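Local coordinates for protein periplasmic beta-glucosidase (Pseudomonas aeruginosa, PDB 6R5T) that probably hydrolyses terminal, non-reducing beta-D-glucosyl residues to release beta-D-glucose, as a periplasmic member of glycoside hydrolase family 3, at residues R24-G29 with G47-T52. The protein carries 1 engineered substitution. Sequence-based numbering, arbitrary orientation.
Sequences RLVSVG and GAIFNT. With GAL (beta-D-galactopyranose), chain C.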
loop_
_atom_site.group_PDB
_atom_site.type_symbol
_atom_site.label_atom_id
_atom_site.label_comp_id
_atom_site.label_asym_id
_atom_site.label_seq_id
_atom_site.Cartn_x
_atom_site.Cartn_y
_atom_site.Cartn_z
ATOM N N ARG A 24 -15.197 -7.098 33.419
ATOM C CA ARG A 24 -13.747 -7.291 33.562
ATOM C C ARG A 24 -13.358 -8.667 33.064
ATOM O O ARG A 24 -13.851 -9.679 33.600
ATOM C CB ARG A 24 -13.367 -7.128 35.025
ATOM C CG ARG A 24 -11.882 -7.135 35.245
ATOM C CD ARG A 24 -11.585 -6.749 36.670
ATOM N NE ARG A 24 -10.176 -6.834 36.975
ATOM C CZ ARG A 24 -9.659 -7.317 38.096
ATOM N NH1 ARG A 24 -10.455 -7.783 39.036
ATOM N NH2 ARG A 24 -8.346 -7.345 38.275
ATOM N N LEU A 25 -12.513 -8.694 32.015
ATOM C CA LEU A 25 -11.992 -9.934 31.418
ATOM C C LEU A 25 -10.487 -9.964 31.653
ATOM O O LEU A 25 -9.803 -9.050 31.204
ATOM C CB LEU A 25 -12.320 -9.899 29.933
ATOM C CG LEU A 25 -11.633 -10.935 29.065
ATOM C CD1 LEU A 25 -12.038 -12.321 29.477
ATOM C CD2 LEU A 25 -12.005 -10.691 27.582
ATOM N N VAL A 26 -10.003 -10.976 32.353
ATOM C CA VAL A 26 -8.582 -11.003 32.775
ATOM C C VAL A 26 -7.989 -12.388 32.578
ATOM O O VAL A 26 -8.711 -13.365 32.489
ATOM C CB VAL A 26 -8.419 -10.559 34.238
ATOM C CG1 VAL A 26 -8.672 -9.090 34.398
ATOM C CG2 VAL A 26 -9.324 -11.361 35.142
ATOM N N SER A 27 -6.659 -12.425 32.554
ATOM C CA SER A 27 -5.881 -13.686 32.495
ATOM C C SER A 27 -4.943 -13.710 33.701
ATOM O O SER A 27 -4.480 -12.644 34.112
ATOM C CB SER A 27 -5.079 -13.795 31.235
ATOM O OG SER A 27 -4.232 -12.671 31.084
ATOM N N VAL A 28 -4.573 -14.897 34.126
ATOM C CA VAL A 28 -3.495 -15.070 35.137
ATOM C C VAL A 28 -2.187 -14.635 34.483
ATOM O O VAL A 28 -1.893 -15.070 33.359
ATOM C CB VAL A 28 -3.408 -16.495 35.654
ATOM C CG1 VAL A 28 -2.263 -16.636 36.643
ATOM C CG2 VAL A 28 -4.695 -16.914 36.282
ATOM N N GLY A 29 -1.450 -13.789 35.156
ATOM C CA GLY A 29 -0.188 -13.260 34.620
ATOM C C GLY A 29 0.512 -12.396 35.638
ATOM O O GLY A 29 0.019 -12.225 36.754
ATOM N N GLY A 47 -15.601 -10.747 35.568
ATOM C CA GLY A 47 -16.694 -11.220 34.722
ATOM C C GLY A 47 -16.300 -12.456 33.931
ATOM O O GLY A 47 -17.131 -13.328 33.690
ATOM N N ALA A 48 -15.029 -12.536 33.506
ATOM C CA ALA A 48 -14.582 -13.649 32.674
ATOM C C ALA A 48 -13.079 -13.743 32.677
ATOM O O ALA A 48 -12.384 -12.797 33.051
ATOM C CB ALA A 48 -15.105 -13.441 31.270
ATOM N N ILE A 49 -12.629 -14.917 32.273
ATOM C CA ILE A 49 -11.211 -15.286 32.304
ATOM C C ILE A 49 -10.848 -15.655 30.878
ATOM O O ILE A 49 -11.663 -16.288 30.193
ATOM C CB ILE A 49 -11.016 -16.459 33.256
ATOM C CG1 ILE A 49 -11.435 -16.100 34.678
ATOM C CG2 ILE A 49 -9.583 -16.975 33.212
ATOM C CD1 ILE A 49 -10.601 -15.075 35.313
ATOM N N PHE A 50 -9.620 -15.369 30.496
ATOM C CA PHE A 50 -9.050 -16.011 29.285
ATOM C C PHE A 50 -7.703 -16.631 29.651
ATOM O O PHE A 50 -7.062 -16.197 30.616
ATOM C CB PHE A 50 -8.964 -15.035 28.118
ATOM C CG PHE A 50 -8.022 -13.871 28.250
ATOM C CD1 PHE A 50 -8.357 -12.779 29.033
ATOM C CD2 PHE A 50 -6.797 -13.856 27.611
ATOM C CE1 PHE A 50 -7.544 -11.684 29.169
ATOM C CE2 PHE A 50 -5.943 -12.772 27.784
ATOM C CZ PHE A 50 -6.315 -11.685 28.539
ATOM N N ASN A 51 -7.318 -17.619 28.840
ATOM C CA ASN A 51 -6.007 -18.319 28.892
ATOM C C ASN A 51 -5.909 -19.289 30.072
ATOM O O ASN A 51 -4.800 -19.791 30.278
ATOM C CB ASN A 51 -4.853 -17.319 28.904
ATOM C CG ASN A 51 -4.538 -16.713 27.546
ATOM O OD1 ASN A 51 -5.090 -17.131 26.540
ATOM N ND2 ASN A 51 -3.708 -15.682 27.537
ATOM N N THR A 52 -7.011 -19.638 30.750
ATOM C CA THR A 52 -7.047 -20.791 31.696
ATOM C C THR A 52 -7.802 -21.913 30.995
ATOM O O THR A 52 -8.947 -21.684 30.612
ATOM C CB THR A 52 -7.704 -20.378 33.027
ATOM O OG1 THR A 52 -6.823 -19.444 33.641
ATOM C CG2 THR A 52 -8.010 -21.548 33.914
HETATM C C1 GAL C . -3.175 -11.410 23.569
HETATM C C2 GAL C . -3.446 -12.863 24.007
HETATM C C3 GAL C . -2.236 -13.345 24.813
HETATM C C4 GAL C . -0.979 -13.221 23.920
HETATM C C5 GAL C . -0.866 -11.762 23.433
HETATM C C6 GAL C . 0.272 -11.588 22.435
HETATM O O2 GAL C . -4.629 -12.901 24.791
HETATM O O3 GAL C . -2.460 -14.730 25.152
HETATM O O4 GAL C . -1.218 -14.118 22.810
HETATM O O5 GAL C . -2.065 -11.335 22.696
HETATM O O6 GAL C . 0.281 -10.218 21.963
HETATM O O HOH W 1 -5.658 -17.208 32.674
#
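S27 lays its CB over the centre of the F50 ring, 3.7 Å from the centroid and 12° off the ring normal, a CH-pi contact, while L25 CD1 meets the ring edge near its plane. With chi1 of 66°, F50 CG sits between its own N and carbonyl carbon, which swings the ring back toward strand 24-26. On the face of the sheet opposite L25 and A48, V26 CG2 packs against I49 CD1 at 3.9 Å.

The backbones run parallel. R24 O accepts from both G47 N (2.8 Å) and A48 N (3.1 Å); V26 N then donates to A48 O, and V26 O receives F50 N from above its carbonyl plane. Beyond the paired strands a water takes over, accepting from V28 N (2.9 Å), donating to F50 O and bonding T52 OG1. F50 and N51 belong to the sugar pocket: F50 CE2 approaches O2 of the galactose obliquely, and N51 ND2 donates to its O3 (2.9 Å); the sugar is also hydrogen-bonded to E486.

R24 makes salt bridges through NE to D290 and through NH1 to D40 of helix 34-42. That helix joins neighbouring strands 24-26 and 48-50 of the parallel TIM-barrel sheet as a beta-alpha-beta unit; its L37 packs on V26 and I49, and strands 286-287 and 75-78 flank the pair.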